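Local coordinates for synaptonemal complex protein 2 (Mus musculus, PDB 5IWZ) that serves as a major component of the axial and lateral elements of synaptonemal complexes and is required for normal meiotic chromosome synapsis, at residues K147-L161 and E174-I186. Sequence-based numbering, arbitrary orientation.
Sequences KNQVLESFIPQICAL and EALKKMNLMLDRI
An antiparallel helix pair of the armadillo-repeat-like domain is joined here by knobs-into-holes packing, Ile158 reaching from helix 144-163 into helix 169-185 and Met182 reaching back. The segment axes approach to 9.3 Å, with 146° between their directions. Ile158 lodges among Ala175, Leu176, Met179 and Met182, its CG2 branch 3.4 Å from the backbone O of Ala175, consistent with the small side chain of that alanine. The methionine knob enters a hole formed by Val150, Leu151, Ile155 and Ile158. With CG anti to the carbonyl carbon (chi1 -62°) and the next torsion extended, Met182 SD comes to 3.5 Å from Val150 CG1. The bend at chi3 then turns Met182 CE toward the CD1 methyls of Ile155 and Ile158. The side chains of Ile155 and Met179 cross at about a right angle, Ile155 CD1 lying 3.5 Å from Met179 CG, while Met179 SD lies 3.8 Å from Cys159 SG. Phe154 and Met179 extend the packing to helices 99-108 and 216-229, respectively. Near the end of helix 169-185, the side chains of Leu151 and Ile186 reach toward each other tip to tip, though Ile186 is poorly ordered. Beside them Lys147 NZ lies at the guanidinium edge of Arg185, 2.9 Å from Arg185 NE; both are donors, and the arginine is poorly ordered, so the closeness is doubtful. Were Lys147 an alanine, the aliphatic chain beside Arg185 would be gone, and the arginine is likely to be freer to turn. Apolar branches and methionine thioethers thus supply the cohesion across this interface, which depends on shape complementarity rather than polar pairing.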
loop_
_atom_site.group_PDB
_atom_site.type_symbol
_atom_site.label_atom_id
_atom_site.label_comp_id
_atom_site.label_asym_id
_atom_site.label_seq_id
_atom_site.Cartn_x
_atom_site.Cartn_y
_atom_site.Cartn_z
ATOM N N LYS A 147 -12.762 15.634 -4.597
ATOM C CA LYS A 147 -12.080 14.714 -5.501
ATOM C C LYS A 147 -11.034 15.435 -6.349
ATOM O O LYS A 147 -9.906 14.943 -6.513
ATOM C CB LYS A 147 -13.122 14.025 -6.379
ATOM C CG LYS A 147 -12.592 13.044 -7.392
ATOM C CD LYS A 147 -13.765 12.316 -8.016
ATOM C CE LYS A 147 -14.730 11.815 -6.939
ATOM N NZ LYS A 147 -15.714 10.805 -7.413
ATOM N N ASN A 148 -11.385 16.603 -6.898
ATOM C CA ASN A 148 -10.416 17.327 -7.717
ATOM C C ASN A 148 -9.195 17.741 -6.897
ATOM O O ASN A 148 -8.055 17.597 -7.356
ATOM C CB ASN A 148 -11.045 18.562 -8.360
ATOM C CG ASN A 148 -9.992 19.475 -8.980
ATOM O OD1 ASN A 148 -9.455 19.183 -10.056
ATOM N ND2 ASN A 148 -9.652 20.556 -8.278
ATOM N N GLN A 149 -9.411 18.266 -5.691
ATOM C CA GLN A 149 -8.278 18.717 -4.889
ATOM C C GLN A 149 -7.419 17.549 -4.441
ATOM O O GLN A 149 -6.189 17.657 -4.407
ATOM C CB GLN A 149 -8.753 19.526 -3.677
ATOM C CG GLN A 149 -9.375 20.869 -4.051
ATOM C CD GLN A 149 -9.655 21.760 -2.850
ATOM O OE1 GLN A 149 -8.938 21.720 -1.846
ATOM N NE2 GLN A 149 -10.720 22.550 -2.940
ATOM N N VAL A 150 -8.039 16.419 -4.106
ATOM C CA VAL A 150 -7.261 15.258 -3.689
ATOM C C VAL A 150 -6.368 14.781 -4.828
ATOM O O VAL A 150 -5.164 14.558 -4.639
ATOM C CB VAL A 150 -8.184 14.137 -3.169
ATOM C CG1 VAL A 150 -7.383 12.868 -2.975
ATOM C CG2 VAL A 150 -8.817 14.543 -1.848
ATOM N N LEU A 151 -6.942 14.631 -6.030
ATOM C CA LEU A 151 -6.168 14.229 -7.204
ATOM C C LEU A 151 -5.013 15.187 -7.450
ATOM O O LEU A 151 -3.866 14.764 -7.659
ATOM C CB LEU A 151 -7.070 14.188 -8.449
ATOM C CG LEU A 151 -7.711 12.953 -9.095
ATOM C CD1 LEU A 151 -7.108 11.630 -8.658
ATOM C CD2 LEU A 151 -9.226 12.951 -8.917
ATOM N N GLU A 152 -5.304 16.491 -7.427
ATOM C CA GLU A 152 -4.314 17.495 -7.816
ATOM C C GLU A 152 -3.155 17.552 -6.831
ATOM O O GLU A 152 -1.994 17.715 -7.231
ATOM C CB GLU A 152 -4.977 18.877 -7.929
ATOM C CG GLU A 152 -5.869 19.036 -9.136
ATOM C CD GLU A 152 -5.116 18.761 -10.415
ATOM O OE1 GLU A 152 -4.010 19.322 -10.572
ATOM O OE2 GLU A 152 -5.607 17.968 -11.251
ATOM N N SER A 153 -3.456 17.435 -5.546
ATOM C CA SER A 153 -2.442 17.569 -4.506
ATOM C C SER A 153 -1.678 16.278 -4.250
ATOM O O SER A 153 -0.465 16.319 -4.027
ATOM C CB SER A 153 -3.102 18.041 -3.213
ATOM O OG SER A 153 -3.776 19.270 -3.444
ATOM N N PHE A 154 -2.354 15.125 -4.262
ATOM C CA PHE A 154 -1.754 13.901 -3.732
ATOM C C PHE A 154 -1.189 12.950 -4.784
ATOM O O PHE A 154 -0.290 12.184 -4.442
ATOM C CB PHE A 154 -2.753 13.148 -2.844
ATOM C CG PHE A 154 -2.724 13.611 -1.412
ATOM C CD1 PHE A 154 -1.764 13.121 -0.539
ATOM C CD2 PHE A 154 -3.625 14.558 -0.950
ATOM C CE1 PHE A 154 -1.719 13.546 0.776
ATOM C CE2 PHE A 154 -3.587 14.993 0.374
ATOM C CZ PHE A 154 -2.637 14.482 1.235
ATOM N N ILE A 155 -1.637 12.996 -6.056
ATOM C CA ILE A 155 -0.964 12.212 -7.096
ATOM C C ILE A 155 0.536 12.509 -7.157
ATOM O O ILE A 155 1.326 11.560 -7.173
ATOM C CB ILE A 155 -1.665 12.401 -8.457
ATOM C CG1 ILE A 155 -3.095 11.877 -8.420
ATOM C CG2 ILE A 155 -0.874 11.720 -9.559
ATOM C CD1 ILE A 155 -3.192 10.442 -8.090
ATOM N N PRO A 156 0.984 13.779 -7.185
ATOM C CA PRO A 156 2.446 14.009 -7.153
ATOM C C PRO A 156 3.109 13.559 -5.860
ATOM O O PRO A 156 4.247 13.071 -5.900
ATOM C CB PRO A 156 2.577 15.532 -7.359
ATOM C CG PRO A 156 1.224 16.090 -7.163
ATOM C CD PRO A 156 0.245 15.019 -7.497
ATOM N N GLN A 157 2.439 13.720 -4.714
ATOM C CA GLN A 157 3.016 13.293 -3.439
ATOM C C GLN A 157 3.242 11.788 -3.419
ATOM O O GLN A 157 4.290 11.305 -2.976
ATOM C CB GLN A 157 2.086 13.675 -2.279
ATOM C CG GLN A 157 1.901 15.168 -2.048
ATOM C CD GLN A 157 3.063 15.793 -1.304
ATOM O OE1 GLN A 157 3.874 15.094 -0.694
ATOM N NE2 GLN A 157 3.163 17.119 -1.369
ATOM N N ILE A 158 2.240 11.025 -3.854
ATOM C CA ILE A 158 2.346 9.570 -3.823
ATOM C C ILE A 158 3.435 9.077 -4.777
ATOM O O ILE A 158 4.230 8.197 -4.420
ATOM C CB ILE A 158 0.976 8.937 -4.119
ATOM C CG1 ILE A 158 0.007 9.315 -2.987
ATOM C CG2 ILE A 158 1.110 7.403 -4.291
ATOM C CD1 ILE A 158 -1.420 8.818 -3.181
ATOM N N CYS A 159 3.508 9.644 -5.989
ATOM C CA CYS A 159 4.567 9.263 -6.924
ATOM C C CYS A 159 5.945 9.533 -6.334
ATOM O O CYS A 159 6.852 8.691 -6.425
ATOM C CB CYS A 159 4.408 10.008 -8.255
ATOM S SG CYS A 159 2.956 9.584 -9.242
ATOM N N ALA A 160 6.129 10.720 -5.741
ATOM C CA ALA A 160 7.400 11.021 -5.093
ATOM C C ALA A 160 7.703 10.006 -3.994
ATOM O O ALA A 160 8.839 9.526 -3.878
ATOM C CB ALA A 160 7.384 12.450 -4.535
ATOM N N LEU A 161 6.684 9.642 -3.203
ATOM C CA LEU A 161 6.855 8.662 -2.131
ATOM C C LEU A 161 7.244 7.297 -2.678
ATOM O O LEU A 161 8.065 6.586 -2.080
ATOM C CB LEU A 161 5.562 8.549 -1.323
ATOM C CG LEU A 161 5.549 7.750 -0.017
ATOM C CD1 LEU A 161 6.439 8.419 1.024
ATOM C CD2 LEU A 161 4.130 7.604 0.529
ATOM N N GLU A 174 0.914 0.747 0.257
ATOM C CA GLU A 174 -0.353 1.333 0.679
ATOM C C GLU A 174 -0.674 2.597 -0.120
ATOM O O GLU A 174 -1.807 2.785 -0.583
ATOM C CB GLU A 174 -0.285 1.626 2.185
ATOM C CG GLU A 174 -1.380 2.534 2.718
ATOM C CD GLU A 174 -2.753 1.918 2.566
ATOM O OE1 GLU A 174 -2.839 0.677 2.374
ATOM O OE2 GLU A 174 -3.751 2.678 2.617
ATOM N N ALA A 175 0.319 3.472 -0.303
ATOM C CA ALA A 175 0.078 4.719 -1.026
ATOM C C ALA A 175 -0.191 4.460 -2.505
ATOM O O ALA A 175 -1.107 5.050 -3.095
ATOM C CB ALA A 175 1.271 5.655 -0.871
ATOM N N LEU A 176 0.614 3.590 -3.120
ATOM C CA LEU A 176 0.459 3.302 -4.537
ATOM C C LEU A 176 -0.919 2.716 -4.832
ATOM O O LEU A 176 -1.539 3.038 -5.851
ATOM C CB LEU A 176 1.578 2.358 -4.981
ATOM C CG LEU A 176 1.634 1.900 -6.430
ATOM C CD1 LEU A 176 1.583 3.124 -7.302
ATOM C CD2 LEU A 176 2.924 1.091 -6.688
ATOM N N LYS A 177 -1.436 1.882 -3.937
ATOM C CA LYS A 177 -2.733 1.267 -4.196
ATOM C C LYS A 177 -3.867 2.273 -4.030
ATOM O O LYS A 177 -4.847 2.242 -4.788
ATOM C CB LYS A 177 -2.907 0.054 -3.285
ATOM C CG LYS A 177 -4.294 -0.196 -2.779
ATOM C CD LYS A 177 -4.313 -1.464 -1.911
ATOM C CE LYS A 177 -3.284 -1.370 -0.789
ATOM N NZ LYS A 177 -2.804 -2.699 -0.301
ATOM N N LYS A 178 -3.750 3.179 -3.057
ATOM C CA LYS A 178 -4.719 4.262 -2.953
ATOM C C LYS A 178 -4.671 5.153 -4.186
ATOM O O LYS A 178 -5.708 5.645 -4.643
ATOM C CB LYS A 178 -4.466 5.075 -1.684
ATOM C CG LYS A 178 -4.795 4.347 -0.391
ATOM C CD LYS A 178 -6.296 4.282 -0.186
ATOM C CE LYS A 178 -6.661 3.823 1.217
ATOM N NZ LYS A 178 -6.256 2.407 1.477
ATOM N N MET A 179 -3.476 5.374 -4.747
ATOM C CA MET A 179 -3.392 6.205 -5.946
ATOM C C MET A 179 -4.082 5.549 -7.138
ATOM O O MET A 179 -4.799 6.220 -7.896
ATOM C CB MET A 179 -1.938 6.522 -6.291
ATOM C CG MET A 179 -1.820 7.217 -7.657
ATOM S SD MET A 179 -0.207 7.916 -8.039
ATOM C CE MET A 179 0.722 6.449 -8.461
ATOM N N ASN A 180 -3.877 4.237 -7.321
ATOM C CA ASN A 180 -4.522 3.532 -8.425
ATOM C C ASN A 180 -6.037 3.488 -8.252
ATOM O O ASN A 180 -6.774 3.542 -9.239
ATOM C CB ASN A 180 -3.908 2.124 -8.575
ATOM C CG ASN A 180 -2.592 2.174 -9.341
ATOM O OD1 ASN A 180 -2.471 2.948 -10.276
ATOM N ND2 ASN A 180 -1.595 1.402 -8.921
ATOM N N LEU A 181 -6.513 3.420 -7.016
ATOM C CA LEU A 181 -7.941 3.549 -6.756
ATOM C C LEU A 181 -8.458 4.929 -7.151
ATOM O O LEU A 181 -9.531 5.046 -7.754
ATOM C CB LEU A 181 -8.204 3.261 -5.274
ATOM C CG LEU A 181 -9.615 3.382 -4.715
ATOM C CD1 LEU A 181 -10.442 2.189 -5.160
ATOM C CD2 LEU A 181 -9.553 3.450 -3.197
ATOM N N MET A 182 -7.705 5.984 -6.841
ATOM C CA MET A 182 -8.143 7.329 -7.206
ATOM C C MET A 182 -8.167 7.508 -8.719
ATOM O O MET A 182 -9.094 8.115 -9.273
ATOM C CB MET A 182 -7.227 8.369 -6.564
ATOM C CG MET A 182 -7.251 8.328 -5.047
ATOM S SD MET A 182 -6.428 9.696 -4.208
ATOM C CE MET A 182 -4.836 9.783 -4.989
ATOM N N LEU A 183 -7.148 6.997 -9.405
ATOM C CA LEU A 183 -7.150 7.085 -10.854
ATOM C C LEU A 183 -8.277 6.254 -11.450
ATOM O O LEU A 183 -8.797 6.603 -12.510
ATOM C CB LEU A 183 -5.794 6.648 -11.390
ATOM C CG LEU A 183 -4.582 7.436 -10.893
ATOM C CD1 LEU A 183 -3.303 6.718 -11.287
ATOM C CD2 LEU A 183 -4.601 8.843 -11.474
ATOM N N ASP A 184 -8.699 5.186 -10.754
ATOM C CA ASP A 184 -9.694 4.266 -11.306
ATOM C C ASP A 184 -11.025 4.957 -11.574
ATOM O O ASP A 184 -11.658 4.712 -12.607
ATOM C CB ASP A 184 -9.913 3.079 -10.366
ATOM C CG ASP A 184 -10.812 2.010 -10.978
ATOM O OD1 ASP A 184 -10.649 1.752 -12.189
ATOM O OD2 ASP A 184 -11.669 1.430 -10.267
ATOM N N ARG A 185 -11.488 5.798 -10.647
ATOM C CA ARG A 185 -12.770 6.464 -10.858
ATOM C C ARG A 185 -12.685 7.478 -11.996
ATOM O O ARG A 185 -13.561 7.524 -12.870
ATOM C CB ARG A 185 -13.238 7.127 -9.562
ATOM C CG ARG A 185 -14.425 8.063 -9.742
ATOM C CD ARG A 185 -13.964 9.503 -9.901
ATOM N NE ARG A 185 -15.055 10.420 -10.228
ATOM C CZ ARG A 185 -15.149 11.102 -11.365
ATOM N NH1 ARG A 185 -14.217 10.974 -12.297
ATOM N NH2 ARG A 185 -16.176 11.917 -11.572
ATOM N N ILE A 186 -11.636 8.295 -12.004
ATOM C CA ILE A 186 -11.471 9.352 -12.997
ATOM C C ILE A 186 -11.391 8.777 -14.414
ATOM O O ILE A 186 -11.923 9.361 -15.366
ATOM C CB ILE A 186 -10.225 10.208 -12.678
ATOM C CG1 ILE A 186 -10.414 11.646 -13.165
ATOM C CG2 ILE A 186 -8.980 9.600 -13.307
ATOM C CD1 ILE A 186 -11.364 12.469 -12.310
#